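Cysteine-rich repeat secretory protein 2 (Arabidopsis thaliana, PDB 6GRE) regulates cell-to-cell trafficking through plasmodesmata, limiting their permeability during salicylic acid-triggered immune responses by way of callose deposition. Local coordinates at residues 36-39 / 44-47; 64-69 / 77-82; 95-98 / 103-106. All coordinates share one frame; numbering follows the deposited sequence.

Overall arrangement
All three contacts lie in the first of the two DUF26 (Gnk2-homologous) domains of this extracellular region, and all reach its five-stranded antiparallel sheet. Contact 1 joins the C-terminal part of helix 23-38 to edge strand 44-49. Contact 2 packs helix 72-90 on the neighbouring strand 60-66, and contact 3 is the hairpin 96-99/103-108. Centres of contacts 1 and 2 are about 9 Å apart, and S38 OG meets Y64 OH at 2.9 Å. Contacts 2 and 3, about 10 Å apart between centres, are tied by the C78-C103 disulfide. Contacts 1 and 3 do not touch. A glycan sits at contact 1, a sodium ion at contact 2, and R106 of contact 3 lines the 2-(2-ethoxyethoxy)ethanol pocket.

Contact 1 (36-39 / 44-47); sequences VTST and YANF. With NAG (2-acetamido-2-deoxy-beta-D-glucopyranose), chain F.
S38, in the last part of helix 23-38, meets A45 and F47 on edge strand 44-49 of the first DUF26 domain's antiparallel sheet. The contact is small and joins helix to sheet without a hydrogen bond between the two segments. In the F47 conformer described, S38 CB approaches the edge of the ring near its plane, 3.4 Å from F47 CZ. With chi1 at -176° the S38 hydroxyl swings away from the backbone N and reaches toward the strand. There S38 OG lies 3.6 Å from A45 CB. The polar need of this buried hydroxyl is met by Y64 OH on the next strand. F47 also meets the ring of F35 from helix 23-38. Behind S38, T39 turns back on the helix: T39 OG1 hydrogen-bonds to V36 O at 2.7 Å, in the carbonyl plane, and the backbone N of T39 reaches the same oxygen.

Y44 and N46 point the other way from A45 and F47 and hold the sugar. The NAG is N-linked, with N46 ND2 bonded to NAG C1. L113 and D171 complete the surroundings of this NAG. The sugar's acetamide oxygen lies at the edge of the Y44 ring, where Y44 OH donates a 2.7 Å hydrogen bond to NAG O7.

Contact 2 (64-69 / 77-82); sequences YQCRGD and TCVSSA. With NA (sodium ion), chain K.
The nearest CA atoms of strand 64-66 and helix 77-82, those of Y64 and V79, are 7.4 Å apart, and side chains make the contact without a hydrogen bond between the segments. The meeting point on the helix is one methyl, V79 CG2. This methyl lies 3.9 Å from Y64 CD2 and 3.7 Å from C66 SG. The Y64 and V79 side chains cross at about a right angle. Y64 CG sits between its backbone N and carbonyl carbon (chi1 71°), which sets the ring beside the methyl. The hydroxyl of Y64 is hydrogen-bonded to T42 O. F35 and T39 also pack against V79. Two disulfides brace the same region: C66 pairs with C75 near the start of helix 72-90, and C78 pairs with C103 on the neighbouring strand.

Past the strand, the chain turns to the sodium site. R67 grips D69 side-on, with R67 NE and R67 NH2 each 3.0 Å from D69 OD1. R67 NE uses the syn lone pair of that oxygen, whereas R67 NH2 meets it from above the carboxylate plane. D69 OD2 is modelled 2.0 Å from the sodium ion, short for a sodium-oxygen bond, so the site's details are doubtful; Y154 of the second DUF26 domain is the other protein ligand. The chemistry is thus divided: apolar packing and disulfides join helix to sheet, while at D69 the guanidinium, and the cation modelled beside it, would probably favour the ionised carboxylate.

Contact 3 (95-98 / 103-106); sequences SGFL and CLIR
The beta hairpin 96-99/103-108 lies inside the antiparallel sheet of the first DUF26 domain, and F97 faces R106 across it. These two form a non-hydrogen-bonded pair, with L98 and I105 as the adjoining hydrogen-bonded pair. L98 N donates to I105 O at 2.9 Å, and I105 N returns a bond to L98 O at 3.0 Å. CA-H...O contacts add to the pairing, including R106 CA to G96 O at 3.3 Å.

In the F97 conformer described here, the extended R106 chain runs over one face of the ring. R106 CD is centred on that face, 4.0 Å from the ring centroid. Farther out, the guanidinium stacks nearly flat on F97, the planes at 17°. R106 CZ lies off-centre, 32° from the ring normal, in a cation-pi contact. L104 CB comes to the ring edge instead, 4.1 Å from F97 CE1. Y10 meets F97 edge-to-face.

L98 and I105 turn to the other side of the sheet, toward V86 of helix 72-90, with L98 CB 4.0 Å from I105 CG1. R106 NH2 hydrogen-bonds to S203 OG in the second domain. This is an antiparallel hairpin with a cross-strand arginine-aromatic stack, here bordering the 2-(2-ethoxyethoxy)ethanol pocket between the tandem DUF26 domains.

Contact 1 (36-39 / 44-47)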
loop_
_atom_site.group_PDB
_atom_site.type_symbol
_atom_site.label_atom_id
_atom_site.label_comp_id
_atom_site.label_asym_id
_atom_site.label_seq_id
_atom_site.Cartn_x
_atom_site.Cartn_y
_atom_site.Cartn_z
ATOM N N VAL A 36 4.514 4.260 -14.227
ATOM C CA VAL A 36 3.905 5.541 -14.551
ATOM C C VAL A 36 3.036 5.402 -15.812
ATOM O O VAL A 36 1.898 5.795 -15.822
ATOM C CB VAL A 36 4.962 6.646 -14.729
ATOM C CG1 VAL A 36 4.349 7.888 -15.356
ATOM C CG2 VAL A 36 5.665 6.993 -13.431
ATOM N N THR A 37 3.592 4.811 -16.873
ATOM C CA THR A 37 2.889 4.576 -18.124
ATOM C C THR A 37 1.576 3.815 -17.918
ATOM O O THR A 37 0.557 4.145 -18.519
ATOM C CB THR A 37 3.776 3.766 -19.074
ATOM O OG1 THR A 37 4.935 4.575 -19.252
ATOM C CG2 THR A 37 3.120 3.454 -20.399
ATOM N N SER A 38 1.636 2.758 -17.103
ATOM C CA SER A 38 0.547 1.817 -16.901
ATOM C C SER A 38 -0.670 2.471 -16.216
ATOM O O SER A 38 -1.790 2.000 -16.387
ATOM C CB SER A 38 1.056 0.630 -16.113
ATOM O OG SER A 38 0.058 -0.367 -15.962
ATOM N N THR A 39 -0.458 3.556 -15.469
ATOM C CA THR A 39 -1.534 4.191 -14.695
ATOM C C THR A 39 -2.633 4.737 -15.617
ATOM O O THR A 39 -3.751 4.963 -15.165
ATOM C CB THR A 39 -0.997 5.311 -13.809
ATOM O OG1 THR A 39 -0.464 6.342 -14.640
ATOM C CG2 THR A 39 0.072 4.842 -12.850
ATOM N N TYR A 44 -3.800 -1.033 -10.852
ATOM C CA TYR A 44 -2.900 -2.019 -10.323
ATOM C C TYR A 44 -2.290 -2.794 -11.487
ATOM O O TYR A 44 -3.010 -3.208 -12.363
ATOM C CB TYR A 44 -3.599 -2.996 -9.373
ATOM C CG TYR A 44 -2.787 -4.228 -9.098
ATOM C CD1 TYR A 44 -1.735 -4.216 -8.185
ATOM C CD2 TYR A 44 -3.005 -5.402 -9.805
ATOM C CE1 TYR A 44 -0.960 -5.339 -7.960
ATOM C CE2 TYR A 44 -2.232 -6.523 -9.597
ATOM C CZ TYR A 44 -1.197 -6.501 -8.677
ATOM O OH TYR A 44 -0.441 -7.614 -8.490
ATOM N N ALA A 45 -0.980 -3.017 -11.429
ATOM C CA ALA A 45 -0.301 -3.890 -12.376
ATOM C C ALA A 45 0.979 -4.433 -11.753
ATOM O O ALA A 45 1.555 -3.803 -10.874
ATOM C CB ALA A 45 -0.012 -3.162 -13.669
ATOM N N ASN A 46 1.405 -5.614 -12.230
ATOM C CA ASN A 46 2.643 -6.234 -11.816
ATOM C C ASN A 46 3.513 -6.387 -13.062
ATOM O O ASN A 46 2.988 -6.659 -14.128
ATOM C CB ASN A 46 2.431 -7.585 -11.137
ATOM C CG ASN A 46 2.232 -8.727 -12.117
ATOM O OD1 ASN A 46 3.183 -9.243 -12.711
ATOM N ND2 ASN A 46 0.993 -9.125 -12.295
ATOM N N PHE A 47 4.816 -6.208 -12.902
ATOM C CA PHE A 47 5.772 -6.199 -14.008
ATOM C C PHE A 47 7.021 -6.972 -13.591
ATOM O O PHE A 47 7.411 -6.935 -12.421
ATOM C CB PHE A 47 6.238 -4.782 -14.339
ATOM C CG PHE A 47 5.163 -3.763 -14.630
ATOM C CD1 PHE A 47 4.410 -3.216 -13.602
ATOM C CD2 PHE A 47 4.952 -3.296 -15.917
ATOM C CE1 PHE A 47 3.429 -2.277 -13.861
ATOM C CE2 PHE A 47 3.978 -2.343 -16.176
ATOM C CZ PHE A 47 3.217 -1.839 -15.147
HETATM C C1 NAG F . 0.709 -10.229 -13.165
HETATM C C2 NAG F . -0.611 -10.885 -12.757
HETATM C C3 NAG F . -1.053 -11.943 -13.777
HETATM C C4 NAG F . -0.812 -11.516 -15.233
HETATM C C5 NAG F . 0.592 -10.922 -15.425
HETATM C C6 NAG F . 0.889 -10.470 -16.860
HETATM C C7 NAG F . -0.728 -10.846 -10.263
HETATM C C8 NAG F . -0.644 -11.740 -9.050
HETATM N N2 NAG F . -0.510 -11.490 -11.440
HETATM O O3 NAG F . -2.446 -12.182 -13.574
HETATM O O4 NAG F . -0.987 -12.647 -16.097
HETATM O O5 NAG F . 0.722 -9.813 -14.536
HETATM O O6 NAG F . 0.402 -9.137 -17.061
HETATM O O7 NAG F . -0.976 -9.629 -10.164
#

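Contact 2 (64-69 / 77-82)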
loop_
_atom_site.group_PDB
_atom_site.type_symbol
_atom_site.label_atom_id
_atom_site.label_comp_id
_atom_site.label_asym_id
_atom_site.label_seq_id
_atom_site.Cartn_x
_atom_site.Cartn_y
_atom_site.Cartn_z
ATOM N N TYR A 64 2.666 -1.463 -8.844
ATOM C CA TYR A 64 2.103 -0.277 -8.205
ATOM C C TYR A 64 0.626 -0.528 -7.943
ATOM O O TYR A 64 0.002 -1.396 -8.548
ATOM C CB TYR A 64 2.234 0.973 -9.068
ATOM C CG TYR A 64 1.334 0.951 -10.269
ATOM C CD1 TYR A 64 1.749 0.327 -11.438
ATOM C CD2 TYR A 64 0.075 1.531 -10.258
ATOM C CE1 TYR A 64 0.930 0.262 -12.550
ATOM C CE2 TYR A 64 -0.754 1.477 -11.365
ATOM C CZ TYR A 64 -0.329 0.833 -12.520
ATOM O OH TYR A 64 -1.121 0.780 -13.632
ATOM N N GLN A 65 0.068 0.235 -7.005
ATOM C CA GLN A 65 -1.338 0.163 -6.746
ATOM C C GLN A 65 -1.846 1.501 -6.236
ATOM O O GLN A 65 -1.335 2.045 -5.277
ATOM C CB GLN A 65 -1.657 -0.871 -5.685
ATOM C CG GLN A 65 -3.158 -1.048 -5.496
ATOM C CD GLN A 65 -3.430 -2.278 -4.678
ATOM O OE1 GLN A 65 -4.562 -2.541 -4.259
ATOM N NE2 GLN A 65 -2.391 -3.067 -4.477
ATOM N N CYS A 66 -2.859 2.002 -6.939
ATOM C CA CYS A 66 -3.567 3.218 -6.542
ATOM C C CYS A 66 -4.814 2.837 -5.745
ATOM O O CYS A 66 -5.381 1.772 -5.947
ATOM C CB CYS A 66 -3.967 4.023 -7.773
ATOM S SG CYS A 66 -2.514 4.742 -8.587
ATOM N N ARG A 67 -5.251 3.772 -4.899
ATOM C CA ARG A 67 -6.538 3.678 -4.229
ATOM C C ARG A 67 -7.595 3.311 -5.283
ATOM O O ARG A 67 -7.569 3.829 -6.413
ATOM C CB ARG A 67 -6.808 5.017 -3.536
ATOM C CG ARG A 67 -7.226 4.952 -2.078
ATOM C CD ARG A 67 -7.546 6.355 -1.591
ATOM N NE ARG A 67 -8.653 6.916 -2.359
ATOM C CZ ARG A 67 -8.928 8.208 -2.488
ATOM N NH1 ARG A 67 -8.125 9.125 -1.975
ATOM N NH2 ARG A 67 -10.014 8.570 -3.151
ATOM N N GLY A 68 -8.540 2.443 -4.914
ATOM C CA GLY A 68 -9.433 1.721 -5.819
ATOM C C GLY A 68 -10.472 2.581 -6.530
ATOM O O GLY A 68 -11.083 2.123 -7.513
ATOM N N ASP A 69 -10.609 3.839 -6.113
ATOM C CA ASP A 69 -11.580 4.746 -6.711
ATOM C C ASP A 69 -10.888 5.925 -7.411
ATOM O O ASP A 69 -11.561 6.864 -7.843
ATOM C CB ASP A 69 -12.542 5.237 -5.631
ATOM C CG ASP A 69 -11.859 5.904 -4.447
ATOM O OD1 ASP A 69 -10.610 5.853 -4.354
ATOM O OD2 ASP A 69 -12.586 6.441 -3.588
ATOM N N THR A 77 -0.468 10.967 -11.160
ATOM C CA THR A 77 0.189 11.968 -10.337
ATOM C C THR A 77 0.838 11.320 -9.110
ATOM O O THR A 77 1.977 11.625 -8.738
ATOM C CB THR A 77 -0.789 13.068 -9.916
ATOM O OG1 THR A 77 -1.262 13.671 -11.129
ATOM C CG2 THR A 77 -0.149 14.092 -9.005
ATOM N N CYS A 78 0.083 10.432 -8.461
ATOM C CA CYS A 78 0.565 9.770 -7.256
ATOM C C CYS A 78 1.775 8.885 -7.578
ATOM O O CYS A 78 2.785 8.950 -6.903
ATOM C CB CYS A 78 -0.545 8.949 -6.611
ATOM S SG CYS A 78 -0.103 8.346 -4.963
ATOM N N VAL A 79 1.629 8.037 -8.582
ATOM C CA VAL A 79 2.661 7.061 -8.896
ATOM C C VAL A 79 3.925 7.784 -9.376
ATOM O O VAL A 79 5.029 7.405 -9.006
ATOM C CB VAL A 79 2.150 6.019 -9.900
ATOM C CG1 VAL A 79 3.270 5.148 -10.444
ATOM C CG2 VAL A 79 1.075 5.162 -9.259
ATOM N N SER A 80 3.750 8.845 -10.170
ATOM C CA SER A 80 4.885 9.653 -10.606
ATOM C C SER A 80 5.652 10.199 -9.401
ATOM O O SER A 80 6.884 10.155 -9.386
ATOM C CB SER A 80 4.437 10.774 -11.493
ATOM O OG SER A 80 3.964 10.266 -12.723
ATOM N N SER A 81 4.912 10.718 -8.411
ATOM C CA SER A 81 5.483 11.273 -7.213
ATOM C C SER A 81 6.195 10.179 -6.411
ATOM O O SER A 81 7.279 10.395 -5.849
ATOM C CB SER A 81 4.440 11.983 -6.376
ATOM O OG SER A 81 5.010 12.385 -5.143
ATOM N N ALA A 82 5.576 8.998 -6.333
ATOM C CA ALA A 82 6.180 7.902 -5.604
ATOM C C ALA A 82 7.528 7.553 -6.247
ATOM O O ALA A 82 8.493 7.337 -5.547
ATOM C CB ALA A 82 5.251 6.708 -5.569
HETATM NA NA NA K . -12.363 6.226 -1.590
#

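Contact 3 (95-98 / 103-106)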
loop_
_atom_site.group_PDB
_atom_site.type_symbol
_atom_site.label_atom_id
_atom_site.label_comp_id
_atom_site.label_asym_id
_atom_site.label_seq_id
_atom_site.Cartn_x
_atom_site.Cartn_y
_atom_site.Cartn_z
ATOM N N SER A 95 15.514 -3.820 -2.810
ATOM C CA SER A 95 14.079 -3.828 -2.487
ATOM C C SER A 95 13.649 -2.440 -1.996
ATOM O O SER A 95 14.293 -1.841 -1.142
ATOM C CB SER A 95 13.769 -4.904 -1.467
ATOM O OG SER A 95 14.503 -6.098 -1.729
ATOM N N GLY A 96 12.545 -1.928 -2.552
ATOM C CA GLY A 96 12.020 -0.652 -2.165
ATOM C C GLY A 96 10.497 -0.716 -2.157
ATOM O O GLY A 96 9.885 -1.311 -3.047
ATOM N N PHE A 97 9.912 -0.100 -1.137
ATOM C CA PHE A 97 8.471 -0.075 -0.915
ATOM C C PHE A 97 8.123 1.334 -0.437
ATOM O O PHE A 97 8.561 1.683 0.659
ATOM C CB PHE A 97 8.119 -1.187 0.091
ATOM C CG PHE A 97 6.655 -1.413 0.397
ATOM C CD1 PHE A 97 5.654 -0.787 -0.331
ATOM C CD2 PHE A 97 6.271 -2.308 1.385
ATOM C CE1 PHE A 97 4.312 -0.982 -0.044
ATOM C CE2 PHE A 97 4.925 -2.499 1.671
ATOM C CZ PHE A 97 3.953 -1.867 0.939
ATOM N N LEU A 98 7.365 2.084 -1.229
ATOM C CA LEU A 98 6.962 3.414 -0.849
ATOM C C LEU A 98 5.437 3.481 -0.836
ATOM O O LEU A 98 4.795 3.189 -1.836
ATOM C CB LEU A 98 7.562 4.427 -1.823
ATOM C CG LEU A 98 7.415 5.887 -1.439
ATOM C CD1 LEU A 98 8.269 6.222 -0.235
ATOM C CD2 LEU A 98 7.810 6.770 -2.600
ATOM N N CYS A 103 -1.448 5.866 -3.136
ATOM C CA CYS A 103 -0.820 4.833 -3.986
ATOM C C CYS A 103 0.389 4.242 -3.276
ATOM O O CYS A 103 0.894 4.800 -2.309
ATOM C CB CYS A 103 -0.395 5.348 -5.363
ATOM S SG CYS A 103 0.921 6.584 -5.321
ATOM N N LEU A 104 0.848 3.088 -3.790
ATOM C CA LEU A 104 2.127 2.517 -3.391
ATOM C C LEU A 104 2.891 2.076 -4.643
ATOM O O LEU A 104 2.258 1.790 -5.665
ATOM C CB LEU A 104 1.922 1.337 -2.430
ATOM C CG LEU A 104 1.185 0.119 -2.990
ATOM C CD1 LEU A 104 2.139 -0.881 -3.676
ATOM C CD2 LEU A 104 0.378 -0.587 -1.897
ATOM N N ILE A 105 4.213 1.989 -4.507
ATOM C CA ILE A 105 5.053 1.267 -5.440
ATOM C C ILE A 105 5.928 0.303 -4.647
ATOM O O ILE A 105 6.275 0.566 -3.491
ATOM C CB ILE A 105 5.876 2.228 -6.318
ATOM C CG1 ILE A 105 6.801 3.118 -5.499
ATOM C CG2 ILE A 105 4.969 3.011 -7.238
ATOM C CD1 ILE A 105 7.814 3.886 -6.335
ATOM N N ARG A 106 6.257 -0.837 -5.261
ATOM C CA ARG A 106 7.014 -1.843 -4.569
ATOM C C ARG A 106 7.822 -2.632 -5.596
ATOM O O ARG A 106 7.278 -3.033 -6.624
ATOM C CB ARG A 106 6.077 -2.759 -3.775
ATOM C CG ARG A 106 6.758 -3.735 -2.832
ATOM C CD ARG A 106 5.671 -4.496 -2.085
ATOM N NE ARG A 106 6.204 -5.398 -1.078
ATOM C CZ ARG A 106 5.532 -5.808 -0.016
ATOM N NH1 ARG A 106 4.242 -5.541 0.072
ATOM N NH2 ARG A 106 6.157 -6.463 0.952
#